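Local coordinates for protein ACDH-11, isoform b (Caenorhabditis elegans, PDB 4Y9J) that belongs to the acyl-CoA dehydrogenase family of flavoproteins and binds flavin-adenine dinucleotide in an assembly of four chains, at residues Leu468-Gly471 and Lys472-Gln476; Ser497-Lys500 and Gln501-Leu505; Trp98-Leu101 and Lys102-Cys105. One frame throughout, in Å; residues are numbered along the deposited sequence.

How the contacts relate
From the N terminus, contact 3 comes first, on helix 96-107 of the AidB-like N-terminal region; contacts 1 and 2 follow much later, on the consecutive helices 466-478 and 486-512 of the C-terminal helical region. Each closes just one helical turn, from one residue to the fourth after it, and the three run in series, neither nesting nor crossing. Contacts 1 and 2 touch: Leu499 of contact 2 packs its methyls against Phe470 and Gly471 of contact 1, joining the two helices. Contact 3 stands apart, on the opposite side of the chain's centre, its centre about 42 Å from that of contact 1 and about 47 Å from that of contact 2.

Contact 1 (Leu468-Gly471 and Lys472-Gln476); sequences LAFG and KRVEQ
Phe470 and Val474, one turn apart on helix 466-478, form the buried apolar contact of this segment. The valine methyl CG2 lies over one face of the phenyl ring, displaced toward its rim, in a CH-pi contact 4.1 Å from the Phe470 ring centroid. Phe470 swings CG anti to its own nitrogen (chi1 179°), which carries the ring along the helix toward the next turn, where the branched valine presents CG2. Both suit a buried face: Ile534 of helix 524-545 touches each of them, and Met394 of helix 389-419 adds to the cover of Phe470.

A second, exposed contact joins Leu468 and Lys472. The extended lysine chain lies along the leucine branch, CE 3.8 Å from Leu468 CG and NZ 3.8 Å from Leu468 CD2.

Among the polar side chains, Arg473 NH1 donates to Gln476 OE1 at 3.1 Å, with a moderately bent N-H...O angle of 145°, the acceptor tilted from the guanidinium plane. The stronger partner of this arginine is Glu374, which makes a salt bridge with NE; arginine suits the place because separate nitrogens serve the two groups.

Four backbone bonds bind the turn, among them Lys472 N to Leu468 O at 2.8 Å and Val474 N to Phe470 O at 2.9 Å. With no side chain on Gly471, Leu499 CD2 of helix 486-512 comes to 3.8 Å from Gly471 CA. The bonds are those of an alpha-helix; the burial of Ala469, Phe470 and Val474 against exposed Lys472, Glu475 and Gln476 makes it an amphipathic one, here within the C-terminal helical bundle.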
loop_
_atom_site.group_PDB
_atom_site.type_symbol
_atom_site.label_atom_id
_atom_site.label_comp_id
_atom_site.label_asym_id
_atom_site.label_seq_id
_atom_site.Cartn_x
_atom_site.Cartn_y
_atom_site.Cartn_z
ATOM N N LEU B 468 -22.521 11.645 51.568
ATOM C CA LEU B 468 -23.705 11.149 52.288
ATOM C C LEU B 468 -24.654 10.337 51.377
ATOM O O LEU B 468 -25.121 9.203 51.703
ATOM C CB LEU B 468 -24.490 12.326 52.852
ATOM C CG LEU B 468 -25.773 11.890 53.547
ATOM C CD1 LEU B 468 -25.444 11.044 54.772
ATOM C CD2 LEU B 468 -26.673 13.075 53.955
ATOM N N ALA B 469 -24.946 10.958 50.236
ATOM C CA ALA B 469 -25.779 10.343 49.217
ATOM C C ALA B 469 -25.240 8.996 48.748
ATOM O O ALA B 469 -25.993 8.019 48.642
ATOM C CB ALA B 469 -25.879 11.277 48.022
ATOM N N PHE B 470 -23.933 8.940 48.494
ATOM C CA PHE B 470 -23.326 7.689 48.118
ATOM C C PHE B 470 -23.526 6.653 49.225
ATOM O O PHE B 470 -23.897 5.501 48.943
ATOM C CB PHE B 470 -21.834 7.932 47.854
ATOM C CG PHE B 470 -21.062 6.702 47.474
ATOM C CD1 PHE B 470 -21.472 5.905 46.429
ATOM C CD2 PHE B 470 -19.877 6.367 48.162
ATOM C CE1 PHE B 470 -20.717 4.792 46.059
ATOM C CE2 PHE B 470 -19.149 5.248 47.825
ATOM C CZ PHE B 470 -19.569 4.467 46.757
ATOM N N GLY B 471 -23.287 7.066 50.488
ATOM C CA GLY B 471 -23.479 6.172 51.638
ATOM C C GLY B 471 -24.941 5.626 51.705
ATOM O O GLY B 471 -25.213 4.413 51.978
ATOM N N LYS B 472 -25.888 6.529 51.450
ATOM C CA LYS B 472 -27.317 6.145 51.378
ATOM C C LYS B 472 -27.612 5.126 50.283
ATOM O O LYS B 472 -28.279 4.113 50.557
ATOM C CB LYS B 472 -28.194 7.356 51.139
ATOM C CG LYS B 472 -28.266 8.229 52.351
ATOM C CD LYS B 472 -29.147 9.423 52.134
ATOM C CE LYS B 472 -29.199 10.156 53.455
ATOM N NZ LYS B 472 -30.013 11.374 53.280
ATOM N N ARG B 473 -27.108 5.370 49.061
ATOM C CA ARG B 473 -27.256 4.391 47.969
ATOM C C ARG B 473 -26.644 3.016 48.335
ATOM O O ARG B 473 -27.291 1.955 48.204
ATOM C CB ARG B 473 -26.695 4.960 46.642
ATOM C CG ARG B 473 -26.859 4.066 45.400
ATOM C CD ARG B 473 -28.311 3.727 45.118
ATOM N NE ARG B 473 -28.497 2.778 44.020
ATOM C CZ ARG B 473 -29.360 1.763 44.045
ATOM N NH1 ARG B 473 -30.102 1.537 45.093
ATOM N NH2 ARG B 473 -29.497 0.966 43.008
ATOM N N VAL B 474 -25.408 3.038 48.838
ATOM C CA VAL B 474 -24.791 1.778 49.193
ATOM C C VAL B 474 -25.609 1.032 50.226
ATOM O O VAL B 474 -25.840 -0.150 50.084
ATOM C CB VAL B 474 -23.362 1.940 49.711
ATOM C CG1 VAL B 474 -22.826 0.604 50.207
ATOM C CG2 VAL B 474 -22.469 2.448 48.618
ATOM N N GLU B 475 -26.058 1.720 51.260
ATOM C CA GLU B 475 -26.901 1.049 52.276
ATOM C C GLU B 475 -28.258 0.519 51.728
ATOM O O GLU B 475 -28.747 -0.604 52.194
ATOM C CB GLU B 475 -27.094 1.924 53.500
ATOM C CG GLU B 475 -27.733 3.268 53.185
ATOM C CD GLU B 475 -28.995 3.611 53.992
ATOM O OE1 GLU B 475 -28.912 3.680 55.242
ATOM O OE2 GLU B 475 -30.051 3.861 53.331
ATOM N N GLN B 476 -28.845 1.213 50.724
ATOM C CA GLN B 476 -30.049 0.629 50.107
ATOM C C GLN B 476 -29.763 -0.732 49.499
ATOM O O GLN B 476 -30.528 -1.715 49.655
ATOM C CB GLN B 476 -30.549 1.514 48.977
ATOM C CG GLN B 476 -30.992 2.888 49.423
ATOM C CD GLN B 476 -31.456 3.780 48.281
ATOM O OE1 GLN B 476 -31.073 3.634 47.132
ATOM N NE2 GLN B 476 -32.338 4.693 48.610
#

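Contact 2 (Ser497-Lys500 and Gln501-Leu505); sequences SALK and QLQKL
Leu499 and Gln503 meet one turn apart on helix 486-512, an amphipathic alpha-helix of the C-terminal helical region, in the i to i+4 spacing that brings side chains together along one flank.

The backbone bonds are regular. Gln501 N donates to Ser497 O at 2.9 Å, Leu502 N to Ala498 O at 3.0 Å, Gln503 N to Leu499 O at 3.1 Å with an N-H...O angle of 170°, and Lys504 N to Lys500 O at 3.0 Å. Every amide from 501 to 504 thus finds a carbonyl one turn back, as an uninterrupted helix requires.

Apolar residues gather on the inner face. Ala498 is small enough for the helix to sit close to its surroundings, touching Ile534 of helix 524-545, while Leu502, buried one turn on, reaches Ile531 of that same helix. The loop residue Ile568 touches both Ala498 and the partly exposed Gln501. Leu499 packs on Phe470 of helix 466-478, and the Gln503 side chain also touches Leu467 of that helix.

Charged residues mark the outer face, where Lys500 and Lys504 are exposed. They meet close to the backbone, Lys504 CB lying 3.3 Å from Lys500 O.

The contact between side chains is mixed in character. Gln503 holds CG anti to its carbonyl carbon (chi1 -65°) and runs extended back along the helix, which lays its amide beside the leucine of the preceding turn. On the way Gln503 CG passes 3.1 Å from Leu499 O, and the leucine branch crosses the glutamine obliquely. The amide nitrogen meets hydrocarbon here: Gln503 NE2 rests 3.7 Å from Leu499 CG and 3.8 Å from Leu499 CD1.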
loop_
_atom_site.group_PDB
_atom_site.type_symbol
_atom_site.label_atom_id
_atom_site.label_comp_id
_atom_site.label_asym_id
_atom_site.label_seq_id
_atom_site.Cartn_x
_atom_site.Cartn_y
_atom_site.Cartn_z
ATOM N N SER B 497 -17.159 -1.566 55.625
ATOM C CA SER B 497 -15.831 -1.212 56.163
ATOM C C SER B 497 -15.082 -0.259 55.226
ATOM O O SER B 497 -14.498 0.738 55.667
ATOM C CB SER B 497 -14.987 -2.460 56.330
ATOM O OG SER B 497 -13.782 -2.118 56.965
ATOM N N ALA B 498 -15.137 -0.566 53.941
ATOM C CA ALA B 498 -14.462 0.261 52.950
ATOM C C ALA B 498 -15.151 1.610 52.845
ATOM O O ALA B 498 -14.498 2.643 52.758
ATOM C CB ALA B 498 -14.418 -0.438 51.607
ATOM N N LEU B 499 -16.479 1.609 52.931
ATOM C CA LEU B 499 -17.200 2.855 52.863
ATOM C C LEU B 499 -16.853 3.680 54.096
ATOM O O LEU B 499 -16.602 4.865 53.995
ATOM C CB LEU B 499 -18.701 2.607 52.812
ATOM C CG LEU B 499 -19.519 3.903 52.851
ATOM C CD1 LEU B 499 -19.256 4.855 51.699
ATOM C CD2 LEU B 499 -20.975 3.529 52.865
ATOM N N LYS B 500 -16.792 3.049 55.252
ATOM C CA LYS B 500 -16.571 3.812 56.517
ATOM C C LYS B 500 -15.174 4.439 56.519
ATOM O O LYS B 500 -14.981 5.620 56.820
ATOM C CB LYS B 500 -16.745 2.943 57.711
ATOM C CG LYS B 500 -16.771 3.826 58.889
ATOM C CD LYS B 500 -16.665 3.011 60.141
ATOM C CE LYS B 500 -16.757 3.957 61.309
ATOM N NZ LYS B 500 -17.985 3.693 62.103
ATOM N N GLN B 501 -14.223 3.651 56.040
ATOM C CA GLN B 501 -12.850 4.141 55.898
ATOM C C GLN B 501 -12.676 5.286 54.889
ATOM O O GLN B 501 -12.008 6.241 55.203
ATOM C CB GLN B 501 -11.908 2.980 55.580
ATOM C CG GLN B 501 -10.437 3.391 55.397
ATOM C CD GLN B 501 -9.755 3.953 56.641
ATOM O OE1 GLN B 501 -8.536 3.960 56.705
ATOM N NE2 GLN B 501 -10.515 4.445 57.592
ATOM N N LEU B 502 -13.325 5.216 53.724
ATOM C CA LEU B 502 -13.324 6.324 52.779
ATOM C C LEU B 502 -13.903 7.625 53.363
ATOM O O LEU B 502 -13.365 8.719 53.197
ATOM C CB LEU B 502 -14.151 5.931 51.551
ATOM C CG LEU B 502 -14.450 7.006 50.523
ATOM C CD1 LEU B 502 -13.158 7.456 49.824
ATOM C CD2 LEU B 502 -15.393 6.453 49.469
ATOM N N GLN B 503 -15.056 7.507 54.000
ATOM C CA GLN B 503 -15.725 8.666 54.604
ATOM C C GLN B 503 -14.786 9.316 55.610
ATOM O O GLN B 503 -14.557 10.531 55.603
ATOM C CB GLN B 503 -16.980 8.191 55.339
ATOM C CG GLN B 503 -18.032 7.598 54.419
ATOM C CD GLN B 503 -19.202 6.993 55.182
ATOM O OE1 GLN B 503 -19.058 6.462 56.290
ATOM N NE2 GLN B 503 -20.377 7.065 54.574
ATOM N N LYS B 504 -14.204 8.464 56.437
ATOM C CA LYS B 504 -13.263 8.900 57.452
ATOM C C LYS B 504 -12.089 9.681 56.846
ATOM O O LYS B 504 -11.755 10.783 57.309
ATOM C CB LYS B 504 -12.782 7.674 58.218
ATOM C CG LYS B 504 -12.364 7.957 59.619
ATOM C CD LYS B 504 -10.868 8.099 59.706
ATOM C CE LYS B 504 -10.494 8.391 61.154
ATOM N NZ LYS B 504 -9.240 7.654 61.395
ATOM N N LEU B 505 -11.518 9.144 55.761
ATOM C CA LEU B 505 -10.397 9.785 55.075
ATOM C C LEU B 505 -10.767 11.112 54.461
ATOM O O LEU B 505 -10.051 12.098 54.611
ATOM C CB LEU B 505 -9.840 8.854 53.978
ATOM C CG LEU B 505 -9.090 7.665 54.585
ATOM C CD1 LEU B 505 -8.739 6.597 53.565
ATOM C CD2 LEU B 505 -7.829 8.136 55.290
#

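Contact 3 (Trp98-Leu101 and Lys102-Cys105); sequences WHKL and KQIC
Trp98 and Lys102 converge on one carboxylate oxygen, OD2 of Asp228: the lysine NZ makes a salt bridge with it and the indole NE1 a hydrogen bond. Two donors of different kinds, from adjacent turns of helix 96-107, thus grip a single atom, which probably holds both side chains in place. The first lysine torsion (chi1 -69°) and a nearly straight second one bring Lys102 CD to 3.6 Å from Trp98 NE1, oblique to the ring. The bend at chi3 (71°) then takes NZ past the indole toward a water shared with His99, still paired to Asp228.

Water extends this polar edge. That molecule accepts from Lys102 NZ at 2.9 Å and also bonds to His99 ND1 at 2.7 Å, lying in the plane of the imidazole at its edge. A second water bridges the other two polar chains: it accepts a hydrogen bond from Lys100 NZ at 3.2 Å and donates one to Gln103 OE1 at 2.6 Å. Lysine and glutamine suit these partly exposed positions, as their flexible chains can reach a shared solvent molecule.

Within the backbone, the amides of Lys102, Gln103, Ile104 and Cys105 each donate to the carbonyl four residues earlier; Ile104 N to Lys100 O, at 2.9 Å, is one of these.

Packing comes next. The methylenes of Lys100 run past Ile104, CE standing 4.1 Å from Ile104 CD1. The Lys100 and Gln103 side chains cross at about a right angle, with Lys100 CD 3.8 Å from Gln103 OE1.

Trp98, Leu101, Ile104 and Cys105 supply the buried surface. Leu101 and Ile104 pack on Val65 and Leu68 of helix 44-74, while Trp98 and Cys105 reach Pro145 and Met146 of helix 143-158. Asp228, between strands 214-225 and 231-238, ties the helix to the middle, beta-sheet domain.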
loop_
_atom_site.group_PDB
_atom_site.type_symbol
_atom_site.label_atom_id
_atom_site.label_comp_id
_atom_site.label_asym_id
_atom_site.label_seq_id
_atom_site.Cartn_x
_atom_site.Cartn_y
_atom_site.Cartn_z
ATOM N N TRP B 98 -18.782 0.693 6.275
ATOM C CA TRP B 98 -18.917 1.746 7.228
ATOM C C TRP B 98 -20.350 2.364 7.054
ATOM O O TRP B 98 -21.091 2.528 8.041
ATOM C CB TRP B 98 -17.874 2.819 7.012
ATOM C CG TRP B 98 -17.976 3.962 7.892
ATOM C CD1 TRP B 98 -18.607 5.158 7.608
ATOM C CD2 TRP B 98 -17.472 4.090 9.246
ATOM N NE1 TRP B 98 -18.440 6.021 8.661
ATOM C CE2 TRP B 98 -17.825 5.384 9.699
ATOM C CE3 TRP B 98 -16.782 3.233 10.134
ATOM C CZ2 TRP B 98 -17.483 5.848 10.982
ATOM C CZ3 TRP B 98 -16.440 3.727 11.425
ATOM C CH2 TRP B 98 -16.805 5.017 11.816
ATOM N N HIS B 99 -20.689 2.718 5.834
ATOM C CA HIS B 99 -21.979 3.268 5.543
ATOM C C HIS B 99 -23.103 2.304 5.937
ATOM O O HIS B 99 -24.134 2.737 6.456
ATOM C CB HIS B 99 -22.116 3.723 4.076
ATOM C CG HIS B 99 -21.172 4.827 3.709
ATOM N ND1 HIS B 99 -21.193 6.077 4.309
ATOM C CD2 HIS B 99 -20.162 4.862 2.802
ATOM C CE1 HIS B 99 -20.217 6.820 3.814
ATOM N NE2 HIS B 99 -19.575 6.101 2.903
ATOM N N LYS B 100 -22.956 1.031 5.608
ATOM C CA LYS B 100 -23.944 0.014 5.913
ATOM C C LYS B 100 -24.160 -0.117 7.407
ATOM O O LYS B 100 -25.329 -0.167 7.865
ATOM C CB LYS B 100 -23.577 -1.333 5.291
ATOM C CG LYS B 100 -24.585 -2.436 5.546
ATOM C CD LYS B 100 -25.962 -2.185 4.923
ATOM C CE LYS B 100 -26.890 -3.368 5.237
ATOM N NZ LYS B 100 -28.237 -3.301 4.664
ATOM N N LEU B 101 -23.096 -0.058 8.174
ATOM C CA LEU B 101 -23.198 -0.074 9.643
ATOM C C LEU B 101 -24.024 1.102 10.192
ATOM O O LEU B 101 -24.869 0.929 11.054
ATOM C CB LEU B 101 -21.844 -0.129 10.281
ATOM C CG LEU B 101 -21.127 -1.490 10.158
ATOM C CD1 LEU B 101 -19.618 -1.350 10.247
ATOM C CD2 LEU B 101 -21.621 -2.476 11.167
ATOM N N LYS B 102 -23.783 2.295 9.654
ATOM C CA LYS B 102 -24.572 3.464 10.060
ATOM C C LYS B 102 -26.046 3.293 9.754
ATOM O O LYS B 102 -26.917 3.691 10.509
ATOM C CB LYS B 102 -24.043 4.720 9.382
ATOM C CG LYS B 102 -22.669 5.119 9.919
ATOM C CD LYS B 102 -22.032 6.188 9.041
ATOM C CE LYS B 102 -22.637 7.552 9.101
ATOM N NZ LYS B 102 -22.169 8.493 8.027
ATOM N N GLN B 103 -26.334 2.743 8.601
ATOM C CA GLN B 103 -27.692 2.439 8.239
ATOM C C GLN B 103 -28.376 1.462 9.152
ATOM O O GLN B 103 -29.559 1.650 9.497
ATOM C CB GLN B 103 -27.803 1.988 6.780
ATOM C CG GLN B 103 -27.246 3.040 5.844
ATOM C CD GLN B 103 -26.978 2.515 4.411
ATOM O OE1 GLN B 103 -27.155 1.333 4.100
ATOM N NE2 GLN B 103 -26.512 3.403 3.558
ATOM N N ILE B 104 -27.676 0.418 9.496
ATOM C CA ILE B 104 -28.153 -0.571 10.443
ATOM C C ILE B 104 -28.453 0.062 11.825
ATOM O O ILE B 104 -29.501 -0.247 12.430
ATOM C CB ILE B 104 -27.184 -1.739 10.566
ATOM C CG1 ILE B 104 -27.191 -2.578 9.264
ATOM C CG2 ILE B 104 -27.551 -2.606 11.762
ATOM C CD1 ILE B 104 -26.073 -3.615 9.225
ATOM N N CYS B 105 -27.578 0.957 12.272
ATOM C CA CYS B 105 -27.811 1.709 13.512
ATOM C C CYS B 105 -29.125 2.481 13.509
ATOM O O CYS B 105 -29.870 2.490 14.517
ATOM C CB CYS B 105 -26.655 2.651 13.782
ATOM S SG CYS B 105 -25.232 1.738 14.370
HETATM O O HOH W 1 -23.241 7.150 5.675
HETATM O O HOH W 2 -29.089 -0.272 4.812
#